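Local coordinates for protein glutathione transferase (Lolium rigidum, PDB 6ZB6) that probably conjugates glutathione to electrophilic xenobiotics, herbicides among them, as a phi class transferase implicated in multiple-herbicide resistance, at residues 18-21 / 22-26; 37-40 / 41-44; 103-107 / 108-112; 115-119 / 120-124; 151-154 / 155-158. All blocks are in the same frame, centred on the assembly; numbering follows the deposited sequence.

Contact 1: 18-21 / 22-26; sequences VLVF and LEEVG
V18 and L22 touch one turn apart on the inner side of helix 13-24, the helix of the beta-alpha-beta unit that opens the thioredoxin-like domain of this glutathione transferase. The apolar contacts gather on L22. Its CD1 meets V18 CG1 at 3.9 Å, the two side chains lying alongside each other and pointing the same way, while L19 approaches it at an angle, with L19 CD2 4.1 Å from L22 CD1. V18 turns CG1 beside its own carbonyl carbon (chi1 177°), and this carries the methyl along the helix to the leucine. Together V18, L19 and L22 press on V6 of strand 4-7, and V18 and L22 also reach I71 and V75, respectively, of helix 68-78, so the cluster packs between the sheet and that helix.

The backbone bonds are those of an alpha-helix. L22 N gives a nearly straight bond to V18 O (2.9 Å), E23 N and E24 N follow to L19 O and V20 O, and V25 N closes the series on F21 O.

The polar ends turn outward from this turn. E24 OE2 forms a salt bridge with R204 NE, and E23 OE2 a hydrogen bond with Y29 OH. F21 instead sends its ring to that of F167.

The helix ends in a Schellman motif: G26 has a positive phi of 68°, and its N returns a weak bond of 3.1 Å to E23 O.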
# COMPACT_ATOMS: atom_id res chain seq x y z
N VAL A 18 1.96 -6.20 0.84
CA VAL A 18 2.64 -7.31 1.51
C VAL A 18 4.08 -7.46 1.01
O VAL A 18 5.01 -7.65 1.80
CB VAL A 18 1.84 -8.61 1.29
CG1 VAL A 18 2.56 -9.82 1.94
CG2 VAL A 18 0.39 -8.45 1.80
N LEU A 19 4.28 -7.38 -0.30
CA LEU A 19 5.62 -7.55 -0.84
C LEU A 19 6.58 -6.50 -0.29
O LEU A 19 7.75 -6.80 -0.02
CB LEU A 19 5.59 -7.50 -2.37
CG LEU A 19 4.63 -8.47 -3.07
CD1 LEU A 19 4.83 -8.46 -4.59
CD2 LEU A 19 4.74 -9.89 -2.50
N VAL A 20 6.10 -5.27 -0.09
CA VAL A 20 6.94 -4.24 0.52
C VAL A 20 7.44 -4.70 1.89
O VAL A 20 8.64 -4.63 2.19
CB VAL A 20 6.17 -2.91 0.62
CG1 VAL A 20 6.90 -1.96 1.58
CG2 VAL A 20 6.03 -2.25 -0.78
N PHE A 21 6.54 -5.19 2.74
CA PHE A 21 7.00 -5.55 4.08
C PHE A 21 7.86 -6.81 4.06
O PHE A 21 8.82 -6.90 4.83
CB PHE A 21 5.80 -5.67 5.01
CG PHE A 21 5.12 -4.35 5.23
CD1 PHE A 21 5.80 -3.32 5.87
CD2 PHE A 21 3.85 -4.11 4.71
CE1 PHE A 21 5.20 -2.08 6.04
CE2 PHE A 21 3.24 -2.86 4.88
CZ PHE A 21 3.91 -1.85 5.55
N LEU A 22 7.58 -7.75 3.15
CA LEU A 22 8.50 -8.88 2.97
C LEU A 22 9.89 -8.39 2.61
O LEU A 22 10.89 -8.91 3.12
CB LEU A 22 7.96 -9.83 1.90
CG LEU A 22 6.84 -10.77 2.34
CD1 LEU A 22 6.11 -11.35 1.13
CD2 LEU A 22 7.38 -11.89 3.26
N GLU A 23 9.99 -7.40 1.72
CA GLU A 23 11.31 -6.92 1.33
C GLU A 23 11.96 -6.14 2.46
O GLU A 23 13.19 -6.17 2.60
CB GLU A 23 11.21 -6.06 0.07
CG GLU A 23 10.97 -6.87 -1.18
CD GLU A 23 12.18 -7.68 -1.59
OE1 GLU A 23 13.31 -7.30 -1.20
OE2 GLU A 23 12.01 -8.69 -2.30
N GLU A 24 11.17 -5.44 3.28
CA GLU A 24 11.75 -4.65 4.36
C GLU A 24 12.48 -5.54 5.36
O GLU A 24 13.52 -5.14 5.90
CB GLU A 24 10.66 -3.84 5.07
CG GLU A 24 10.21 -2.59 4.28
CD GLU A 24 11.21 -1.42 4.33
OE1 GLU A 24 12.08 -1.39 5.22
OE2 GLU A 24 11.10 -0.51 3.48
N VAL A 25 11.97 -6.75 5.60
CA VAL A 25 12.62 -7.67 6.53
C VAL A 25 13.49 -8.70 5.82
O VAL A 25 14.08 -9.57 6.48
CB VAL A 25 11.58 -8.37 7.43
CG1 VAL A 25 10.75 -7.32 8.16
CG2 VAL A 25 10.67 -9.31 6.61
N GLY A 26 13.60 -8.63 4.50
CA GLY A 26 14.51 -9.50 3.78
C GLY A 26 14.11 -10.96 3.80
O GLY A 26 14.98 -11.83 3.75

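Contact 2: 37-40 / 41-44; sequences KVME and HKSP. With GTB (S-(p-nitrobenzyl)glutathione), chain G.
M39, with its backbone in the left-handed helical region (phi 56°), folds its thioether back to the ring of H41 two residues on. SD stands 3.7 Å from H41 CE1, approaching the ring obliquely, and the terminal CE comes equally near CE1 and NE2. The methionine chain is bent at both chi2 and chi3, which brings its end against the CE1 side of the imidazole. H41 holds CG between its backbone N and carbonyl carbon (chi1 59°), and this sets the ring between the methionine end and the ligand. K42 CG lies above one face of the ring, offset toward its rim, and F36 stacks on the imidazole as well.

Two successive turns shape the backbone. K42 N bonds M39 O at 2.8 Å, from well above the carbonyl plane. E40 O is gripped twice by S43: the backbone N comes from above the plane at 3.1 Å, and OG lies in the plane at 2.9 Å. S43 is also an N-cap, since the same OG accepts from H46 N in the first turn of the next helix. One hydroxyl thus links the end of the loop to the helix start.

The ligand is reached from H41 and K42, both of its pocket. H41 CD2 packs against CA3 of S-(p-nitrobenzyl)glutathione at 3.7 Å, and K42 NZ bonds the glycyl carboxylate atom O31 at 3.1 Å. A second bond, to G53 O, helps to fix the ammonium, whose charge probably balances the carboxylate.

The turn lies near the surface, with H41 buried, in the loop from strand 29-32 to helix 44-47; H41 and E40 pack on M34 just after the strand.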
# COMPACT_ATOMS: atom_id res chain seq x y z
N LYS A 37 -8.59 -12.69 -15.85
CA LYS A 37 -9.44 -12.81 -17.03
C LYS A 37 -10.30 -14.07 -16.99
O LYS A 37 -11.37 -14.10 -17.61
CB LYS A 37 -8.60 -12.79 -18.30
CG LYS A 37 -8.34 -11.37 -18.81
CD LYS A 37 -6.96 -11.21 -19.43
CE LYS A 37 -6.82 -9.85 -20.10
NZ LYS A 37 -5.54 -9.18 -19.76
N VAL A 38 -9.86 -15.11 -16.29
CA VAL A 38 -10.70 -16.26 -16.04
C VAL A 38 -11.23 -16.25 -14.61
O VAL A 38 -11.71 -17.27 -14.12
CB VAL A 38 -9.98 -17.58 -16.38
CG1 VAL A 38 -9.45 -17.55 -17.82
CG2 VAL A 38 -8.86 -17.88 -15.38
N MET A 39 -11.16 -15.09 -13.94
CA MET A 39 -11.73 -14.90 -12.60
C MET A 39 -11.17 -15.92 -11.61
O MET A 39 -11.90 -16.49 -10.80
CB MET A 39 -13.26 -14.95 -12.62
CG MET A 39 -13.90 -13.95 -13.58
SD MET A 39 -13.66 -12.24 -13.07
CE MET A 39 -14.80 -12.19 -11.69
N GLU A 40 -9.85 -16.14 -11.68
CA GLU A 40 -9.22 -17.16 -10.85
C GLU A 40 -9.39 -16.86 -9.37
O GLU A 40 -9.43 -17.78 -8.54
CB GLU A 40 -7.74 -17.29 -11.20
CG GLU A 40 -7.08 -18.48 -10.55
CD GLU A 40 -5.64 -18.67 -10.99
OE1 GLU A 40 -5.22 -18.08 -12.01
OE2 GLU A 40 -4.93 -19.41 -10.29
N HIS A 41 -9.51 -15.59 -9.01
CA HIS A 41 -9.74 -15.22 -7.63
C HIS A 41 -11.12 -15.63 -7.12
O HIS A 41 -11.35 -15.59 -5.90
CB HIS A 41 -9.55 -13.71 -7.47
CG HIS A 41 -10.45 -12.89 -8.34
ND1 HIS A 41 -10.38 -12.92 -9.71
CD2 HIS A 41 -11.44 -12.02 -8.02
CE1 HIS A 41 -11.30 -12.11 -10.21
NE2 HIS A 41 -11.95 -11.55 -9.21
N LYS A 42 -12.04 -16.04 -8.01
CA LYS A 42 -13.35 -16.55 -7.61
C LYS A 42 -13.46 -18.07 -7.76
O LYS A 42 -14.57 -18.61 -7.66
CB LYS A 42 -14.46 -15.86 -8.42
CG LYS A 42 -14.46 -14.35 -8.35
CD LYS A 42 -14.64 -13.88 -6.90
CE LYS A 42 -15.00 -12.41 -6.82
NZ LYS A 42 -14.98 -11.92 -5.41
N SER A 43 -12.35 -18.76 -7.99
CA SER A 43 -12.35 -20.20 -8.16
C SER A 43 -12.51 -20.90 -6.81
O SER A 43 -12.16 -20.34 -5.76
CB SER A 43 -11.05 -20.65 -8.81
OG SER A 43 -9.96 -20.55 -7.90
N PRO A 44 -13.04 -22.13 -6.80
CA PRO A 44 -13.16 -22.85 -5.51
C PRO A 44 -11.83 -22.94 -4.79
O PRO A 44 -11.76 -22.72 -3.57
CB PRO A 44 -13.69 -24.24 -5.93
CG PRO A 44 -14.40 -24.00 -7.23
CD PRO A 44 -13.60 -22.90 -7.92
N1 GTB G . -9.07 -5.25 2.40
CA1 GTB G . -8.51 -6.16 1.41
C1 GTB G . -6.99 -6.26 1.60
O11 GTB G . -6.32 -5.25 1.95
O12 GTB G . -6.40 -7.36 1.43
CB1 GTB G . -8.86 -5.60 0.02
CG1 GTB G . -8.26 -6.53 -1.04
CD1 GTB G . -8.75 -6.17 -2.43
OE1 GTB G . -9.50 -5.26 -2.62
N2 GTB G . -8.27 -6.96 -3.54
CA2 GTB G . -8.75 -6.62 -4.86
C2 GTB G . -9.57 -7.78 -5.39
O2 GTB G . -9.22 -8.91 -5.25
CB2 GTB G . -7.55 -6.35 -5.77
SG2 GTB G . -6.68 -4.85 -5.17
N3 GTB G . -10.82 -7.50 -6.05
CA3 GTB G . -11.61 -8.61 -6.55
C3 GTB G . -13.00 -8.60 -5.94
O31 GTB G . -13.94 -9.21 -6.52
O32 GTB G . -13.22 -7.99 -4.85
C' GTB G . -7.77 -3.42 -5.41
C1' GTB G . -8.08 -3.29 -6.90
C2' GTB G . -9.38 -3.46 -7.36
C3' GTB G . -9.67 -3.35 -8.71
C4' GTB G . -8.66 -3.06 -9.61
N41 GTB G . -8.95 -2.94 -11.04
O41 GTB G . -10.28 -2.99 -11.50
O42 GTB G . -8.07 -2.81 -11.80
C5' GTB G . -7.35 -2.89 -9.15
C6' GTB G . -7.06 -3.01 -7.80

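Contact 3: 103-107 / 108-112; sequences EVDAH and TYNPA. With NA (sodium ion), chain J.
V104 O accepts two backbone bonds, from T108 N at 2.7 Å and Y109 N at 2.8 Å, which reach it from opposite faces of its plane. This is a pi-type widening in the long helix 92-127 of the all-helical C-terminal domain. D105 O then takes N110 N, and P111, whose N has no hydrogen to give, marks a kink; the short axes of 103-107 and 108-112 differ by 27°. The proline ring instead packs on the previous turn, its CD 3.3 Å from A106 O.

Among the side chains, D105 crosses Y109 obliquely, and its chi1 of 169° swings OD1 toward CD1 of the tyrosine ring and toward N110. D105 runs alongside N110, and a water lies 2.7 Å from both D105 OD1 and N110 OD1. The other carboxylate oxygen, OD2, forms a salt bridge with R69 of the N-terminal domain, while Y109 OH bonds T176. V104 and T108 cross beside helix 133-156, where V104 CG1 lies 4.0 Å from T108 CB.

T108 OG1 coordinates a sodium ion at 2.8 Å, and a water provides a second bond to the ion at 2.7 Å.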
# COMPACT_ATOMS: atom_id res chain seq x y z
N GLU A 103 -4.39 3.55 10.87
CA GLU A 103 -5.83 3.70 10.74
C GLU A 103 -6.19 4.90 9.88
O GLU A 103 -7.16 4.85 9.10
CB GLU A 103 -6.48 3.83 12.11
CG GLU A 103 -6.36 2.59 13.01
CD GLU A 103 -7.00 1.36 12.40
OE1 GLU A 103 -8.16 1.45 11.95
OE2 GLU A 103 -6.33 0.30 12.38
N VAL A 104 -5.45 6.01 10.01
CA VAL A 104 -5.73 7.17 9.16
C VAL A 104 -5.62 6.78 7.70
O VAL A 104 -6.48 7.16 6.88
CB VAL A 104 -4.79 8.34 9.49
CG1 VAL A 104 -4.98 9.44 8.46
CG2 VAL A 104 -5.05 8.87 10.89
N ASP A 105 -4.58 6.03 7.33
CA ASP A 105 -4.49 5.58 5.95
C ASP A 105 -5.71 4.78 5.56
O ASP A 105 -6.33 5.04 4.53
CB ASP A 105 -3.23 4.75 5.70
CG ASP A 105 -3.27 4.05 4.33
OD1 ASP A 105 -3.24 4.75 3.30
OD2 ASP A 105 -3.33 2.80 4.28
N ALA A 106 -6.08 3.79 6.40
CA ALA A 106 -7.16 2.89 6.04
C ALA A 106 -8.50 3.63 5.91
O ALA A 106 -9.30 3.33 5.02
CB ALA A 106 -7.26 1.76 7.10
N HIS A 107 -8.76 4.62 6.77
CA HIS A 107 -10.11 5.17 6.85
C HIS A 107 -10.25 6.64 6.51
O HIS A 107 -11.38 7.13 6.44
CB HIS A 107 -10.68 4.93 8.25
CG HIS A 107 -10.76 3.49 8.60
ND1 HIS A 107 -11.61 2.62 7.95
CD2 HIS A 107 -10.03 2.73 9.46
CE1 HIS A 107 -11.44 1.40 8.43
NE2 HIS A 107 -10.49 1.44 9.34
N THR A 108 -9.15 7.36 6.30
CA THR A 108 -9.27 8.77 5.96
C THR A 108 -8.51 9.09 4.68
O THR A 108 -9.09 9.61 3.73
CB THR A 108 -8.78 9.63 7.13
OG1 THR A 108 -9.70 9.52 8.22
CG2 THR A 108 -8.67 11.09 6.72
N TYR A 109 -7.22 8.74 4.64
CA TYR A 109 -6.39 9.08 3.48
C TYR A 109 -6.73 8.20 2.29
O TYR A 109 -7.00 8.70 1.19
CB TYR A 109 -4.91 8.98 3.85
CG TYR A 109 -3.89 9.15 2.73
CD1 TYR A 109 -3.56 8.09 1.89
CD2 TYR A 109 -3.24 10.36 2.54
CE1 TYR A 109 -2.60 8.24 0.88
CE2 TYR A 109 -2.28 10.52 1.54
CZ TYR A 109 -1.97 9.46 0.72
OH TYR A 109 -1.04 9.61 -0.27
N ASN A 110 -6.73 6.87 2.47
CA ASN A 110 -6.96 6.05 1.29
C ASN A 110 -8.38 6.20 0.75
O ASN A 110 -8.55 6.17 -0.47
CB ASN A 110 -6.66 4.57 1.56
CG ASN A 110 -6.35 3.83 0.27
OD1 ASN A 110 -5.45 4.23 -0.49
ND2 ASN A 110 -7.12 2.80 -0.02
N PRO A 111 -9.42 6.37 1.58
CA PRO A 111 -10.75 6.62 1.01
C PRO A 111 -10.83 7.91 0.20
O PRO A 111 -11.69 8.02 -0.68
CB PRO A 111 -11.66 6.66 2.24
CG PRO A 111 -11.01 5.69 3.16
CD PRO A 111 -9.53 5.97 3.00
N ALA A 112 -9.97 8.88 0.46
CA ALA A 112 -9.97 10.09 -0.35
C ALA A 112 -9.15 9.95 -1.62
O ALA A 112 -9.51 10.51 -2.67
CB ALA A 112 -9.46 11.28 0.47
NA NA J . -11.96 11.17 7.75
O HOH W 1 -3.03 4.89 0.57
O HOH W 2 -9.16 2.14 2.58
O HOH W 3 -13.72 9.61 6.42

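Contact 4: 115-119 / 120-124; sequences PIVYQ and CLFNP. With GTB (S-(p-nitrobenzyl)glutathione), chain G.
V117 O receives two backbone bonds, from L121 N at 2.8 Å and F122 N at 3.1 Å on opposite faces of its plane, and N123 N continues the wider spacing to Y118 O, so that a pi-type turn widens helix 92-127 of the C-terminal domain and the short axes of 115-119 and 120-124 diverge by 40°.

Across this turn Y118 and F122, four residues apart, form a T-shaped pair. The edge of F122 points at the face of Y118, with CD2 over the centre of the tyrosine ring, centroids 5.1 Å apart and planes at 89°. F122 is itself enclosed on both faces. V117 CG1 makes a CH-pi contact from one side, 3.8 Å from the ring centroid, after turning beside its carbonyl carbon (chi1 173°). From the other side comes the nitrobenzyl ring of the bound S-(p-nitrobenzyl)glutathione, its C5' above the centre of F122. Y118 joins the same pocket from another direction, with OH close to C2' of the ligand ring. The two aromatic residues thereby line the hydrophobic substrate site, where glutathione transferases accept the electrophilic partner.

Away from the ligand, the turn packs on its own domain. C120 SG meets I116 CG2 at 4.0 Å, and I116 and V117 both rest on F179 of helix 173-179. Q119 crosses N123 with their amides steeply inclined, and Q119 OE1 is held by D132 N, just before helix 133-156. N123 OD1 lies at the edge of the Y118 ring, in its plane, 4.0 Å from CD1.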
# COMPACT_ATOMS: atom_id res chain seq x y z
N PRO A 115 -10.30 6.64 -4.76
CA PRO A 115 -11.25 6.84 -5.87
C PRO A 115 -10.63 7.49 -7.08
O PRO A 115 -11.02 7.17 -8.22
CB PRO A 115 -12.33 7.74 -5.25
CG PRO A 115 -12.28 7.40 -3.81
CD PRO A 115 -10.81 7.25 -3.52
N ILE A 116 -9.65 8.38 -6.88
CA ILE A 116 -8.99 9.00 -8.02
C ILE A 116 -8.20 7.97 -8.81
O ILE A 116 -8.19 7.99 -10.04
CB ILE A 116 -8.10 10.17 -7.55
CG1 ILE A 116 -8.96 11.20 -6.80
CG2 ILE A 116 -7.40 10.84 -8.75
CD1 ILE A 116 -8.19 12.07 -5.83
N VAL A 117 -7.54 7.03 -8.12
CA VAL A 117 -6.82 5.96 -8.81
C VAL A 117 -7.80 5.08 -9.58
O VAL A 117 -7.56 4.74 -10.75
CB VAL A 117 -5.99 5.14 -7.81
CG1 VAL A 117 -5.39 3.92 -8.50
CG2 VAL A 117 -4.90 6.00 -7.19
N TYR A 118 -8.91 4.71 -8.94
CA TYR A 118 -9.93 3.90 -9.62
C TYR A 118 -10.46 4.61 -10.86
O TYR A 118 -10.51 4.02 -11.95
CB TYR A 118 -11.09 3.61 -8.67
CG TYR A 118 -10.91 2.36 -7.85
CD1 TYR A 118 -11.31 1.12 -8.34
CD2 TYR A 118 -10.34 2.42 -6.58
CE1 TYR A 118 -11.15 -0.03 -7.58
CE2 TYR A 118 -10.17 1.27 -5.82
CZ TYR A 118 -10.57 0.05 -6.33
OH TYR A 118 -10.40 -1.08 -5.56
N GLN A 119 -10.85 5.87 -10.71
CA GLN A 119 -11.53 6.56 -11.80
C GLN A 119 -10.57 6.90 -12.94
O GLN A 119 -10.98 6.91 -14.10
CB GLN A 119 -12.20 7.82 -11.28
CG GLN A 119 -13.36 7.58 -10.33
CD GLN A 119 -14.52 6.89 -11.00
OE1 GLN A 119 -14.70 6.98 -12.21
NE2 GLN A 119 -15.33 6.18 -10.21
N CYS A 120 -9.30 7.17 -12.63
CA CYS A 120 -8.36 7.65 -13.64
C CYS A 120 -7.51 6.53 -14.22
O CYS A 120 -7.05 6.65 -15.37
CB CYS A 120 -7.45 8.72 -13.03
SG CYS A 120 -8.26 10.27 -12.62
N LEU A 121 -7.32 5.43 -13.49
CA LEU A 121 -6.42 4.35 -13.90
C LEU A 121 -7.16 3.02 -14.02
O LEU A 121 -7.28 2.48 -15.13
CB LEU A 121 -5.26 4.23 -12.92
CG LEU A 121 -3.92 4.83 -13.31
CD1 LEU A 121 -2.82 4.24 -12.44
CD2 LEU A 121 -3.65 4.57 -14.78
N PHE A 122 -7.66 2.46 -12.91
CA PHE A 122 -8.21 1.11 -12.91
C PHE A 122 -9.43 1.01 -13.82
O PHE A 122 -9.50 0.12 -14.68
CB PHE A 122 -8.60 0.69 -11.48
CG PHE A 122 -7.43 0.56 -10.52
CD1 PHE A 122 -6.12 0.38 -10.97
CD2 PHE A 122 -7.65 0.59 -9.14
CE1 PHE A 122 -5.06 0.25 -10.08
CE2 PHE A 122 -6.60 0.46 -8.24
CZ PHE A 122 -5.30 0.29 -8.71
N ASN A 123 -10.41 1.90 -13.65
CA ASN A 123 -11.65 1.80 -14.41
C ASN A 123 -11.44 1.86 -15.91
O ASN A 123 -11.92 0.96 -16.62
CB ASN A 123 -12.65 2.86 -13.94
CG ASN A 123 -13.37 2.48 -12.65
OD1 ASN A 123 -12.96 1.55 -11.95
ND2 ASN A 123 -14.43 3.20 -12.34
N PRO A 124 -10.74 2.86 -16.48
CA PRO A 124 -10.61 2.89 -17.95
C PRO A 124 -9.72 1.79 -18.50
O PRO A 124 -10.09 1.12 -19.46
CB PRO A 124 -10.03 4.29 -18.22
CG PRO A 124 -9.41 4.71 -16.96
CD PRO A 124 -10.18 4.07 -15.86
N1 GTB G . -9.07 -5.25 2.40
CA1 GTB G . -8.51 -6.16 1.41
C1 GTB G . -6.99 -6.26 1.60
O11 GTB G . -6.32 -5.25 1.95
O12 GTB G . -6.40 -7.36 1.43
CB1 GTB G . -8.86 -5.60 0.02
CG1 GTB G . -8.26 -6.53 -1.04
CD1 GTB G . -8.75 -6.17 -2.43
OE1 GTB G . -9.50 -5.26 -2.62
N2 GTB G . -8.27 -6.96 -3.54
CA2 GTB G . -8.75 -6.62 -4.86
C2 GTB G . -9.57 -7.78 -5.39
O2 GTB G . -9.22 -8.91 -5.25
CB2 GTB G . -7.55 -6.35 -5.77
SG2 GTB G . -6.68 -4.85 -5.17
N3 GTB G . -10.82 -7.50 -6.05
CA3 GTB G . -11.61 -8.61 -6.55
C3 GTB G . -13.00 -8.60 -5.94
O31 GTB G . -13.94 -9.21 -6.52
O32 GTB G . -13.22 -7.99 -4.85
C' GTB G . -7.77 -3.42 -5.41
C1' GTB G . -8.08 -3.29 -6.90
C2' GTB G . -9.38 -3.46 -7.36
C3' GTB G . -9.67 -3.35 -8.71
C4' GTB G . -8.66 -3.06 -9.61
N41 GTB G . -8.95 -2.94 -11.04
O41 GTB G . -10.28 -2.99 -11.50
O42 GTB G . -8.07 -2.81 -11.80
C5' GTB G . -7.35 -2.89 -9.15
C6' GTB G . -7.06 -3.01 -7.80

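Contact 5: 151-154 / 155-158; sequences EARL and SQHE
R153 bends at chi2 (76°) and carries its guanidinium forward to the imidazole of H157, four residues on and just past the end of helix 133-156. H157 ND1 sits over the centre of the guanidinium face, 3.8 Å from R153 CZ, and the two planes are inclined by 48°, so the groups cross rather than lie flat together. R153 NE bonds L160 O, which holds the arginine end in place, while its chain packs on M97 and W101 of helix 92-127.

S155 places OG beside its backbone N (chi1 -67°), pointing back toward the preceding turn, where OG donates to E151 O at 2.8 Å. Q156 curls back as well: its NE2 lies 2.9 Å from A152 O. L154 turns inward onto H193 and W197 of helix 192-202, and its CD2 reaches E158 O at 3.7 Å.

R153 O accepts two backbone bonds: as the helix ends, an i+3 bond from Q156 N, above the carbonyl plane, joins the i+4 bond from H157 N, in it. H157 ND1 is buried with no polar partner, facing a cationic group. That surrounding would probably disfavour protonation of the imidazole, while the S155 hydroxyl adds a side-chain bond to E151 O in the last turn.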
# COMPACT_ATOMS: atom_id res chain seq x y z
N GLU A 151 0.40 17.79 5.82
CA GLU A 151 1.44 18.81 5.69
C GLU A 151 1.81 19.38 7.05
O GLU A 151 2.99 19.55 7.35
CB GLU A 151 0.96 19.91 4.75
CG GLU A 151 1.94 21.05 4.57
CD GLU A 151 3.17 20.65 3.78
OE1 GLU A 151 3.20 19.55 3.18
OE2 GLU A 151 4.12 21.45 3.76
N ALA A 152 0.80 19.67 7.88
CA ALA A 152 1.07 20.16 9.23
C ALA A 152 1.77 19.09 10.06
O ALA A 152 2.74 19.39 10.77
CB ALA A 152 -0.23 20.60 9.90
N ARG A 153 1.32 17.84 9.97
CA ARG A 153 1.92 16.76 10.75
C ARG A 153 3.37 16.54 10.36
O ARG A 153 4.25 16.38 11.22
CB ARG A 153 1.10 15.48 10.57
CG ARG A 153 1.66 14.25 11.27
CD ARG A 153 1.38 14.29 12.75
NE ARG A 153 1.92 13.12 13.43
CZ ARG A 153 2.18 13.07 14.73
NH1 ARG A 153 1.92 14.13 15.48
NH2 ARG A 153 2.69 11.97 15.28
N LEU A 154 3.64 16.49 9.05
CA LEU A 154 4.99 16.24 8.56
C LEU A 154 5.88 17.48 8.61
O LEU A 154 7.04 17.40 8.22
CB LEU A 154 4.94 15.68 7.13
CG LEU A 154 4.31 14.28 7.08
CD1 LEU A 154 3.92 13.90 5.65
CD2 LEU A 154 5.23 13.20 7.70
N SER A 155 5.35 18.61 9.08
CA SER A 155 6.18 19.75 9.42
C SER A 155 6.81 19.59 10.80
O SER A 155 7.83 20.23 11.08
CB SER A 155 5.36 21.04 9.39
OG SER A 155 4.96 21.34 8.07
N GLN A 156 6.22 18.77 11.66
CA GLN A 156 6.77 18.54 12.99
C GLN A 156 7.60 17.27 13.09
O GLN A 156 8.51 17.21 13.92
CB GLN A 156 5.65 18.49 14.03
CG GLN A 156 4.57 19.51 13.80
CD GLN A 156 3.20 19.00 14.20
OE1 GLN A 156 3.09 18.06 15.00
NE2 GLN A 156 2.16 19.60 13.65
N HIS A 157 7.32 16.25 12.28
CA HIS A 157 8.10 15.03 12.29
C HIS A 157 8.41 14.61 10.86
O HIS A 157 7.67 14.92 9.93
CB HIS A 157 7.37 13.88 13.00
CG HIS A 157 6.90 14.22 14.37
ND1 HIS A 157 5.65 14.73 14.63
CD2 HIS A 157 7.52 14.13 15.57
CE1 HIS A 157 5.51 14.94 15.92
NE2 HIS A 157 6.63 14.58 16.52
N GLU A 158 9.52 13.88 10.71
CA GLU A 158 9.88 13.40 9.38
C GLU A 158 8.93 12.32 8.88
O GLU A 158 8.78 12.14 7.67
CB GLU A 158 11.32 12.89 9.37
CG GLU A 158 12.34 13.96 8.97
CD GLU A 158 13.59 13.39 8.31
OE1 GLU A 158 13.92 12.21 8.54
OE2 GLU A 158 14.24 14.14 7.55

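The five contacts follow one another along the chain without interleaving. Contacts 1 and 2 belong to the N-terminal thioredoxin-like domain, the first on helix 13-24 against the sheet and the second in the loop after strand 29-32, with centres about 26 Å apart. Contacts 3 and 4 share helix 92-127, lie about 17 Å apart between centres and touch where N110 meets P115. Contact 5 ends the next helix, 133-156, and lies about 43 Å from contact 2 between centres. Contacts 2 and 4, in different domains and about 22 Å apart between centres, both touch the bound ligand: one meets its glutathione end, the other its nitrobenzyl ring, so the pocket spans the domain interface.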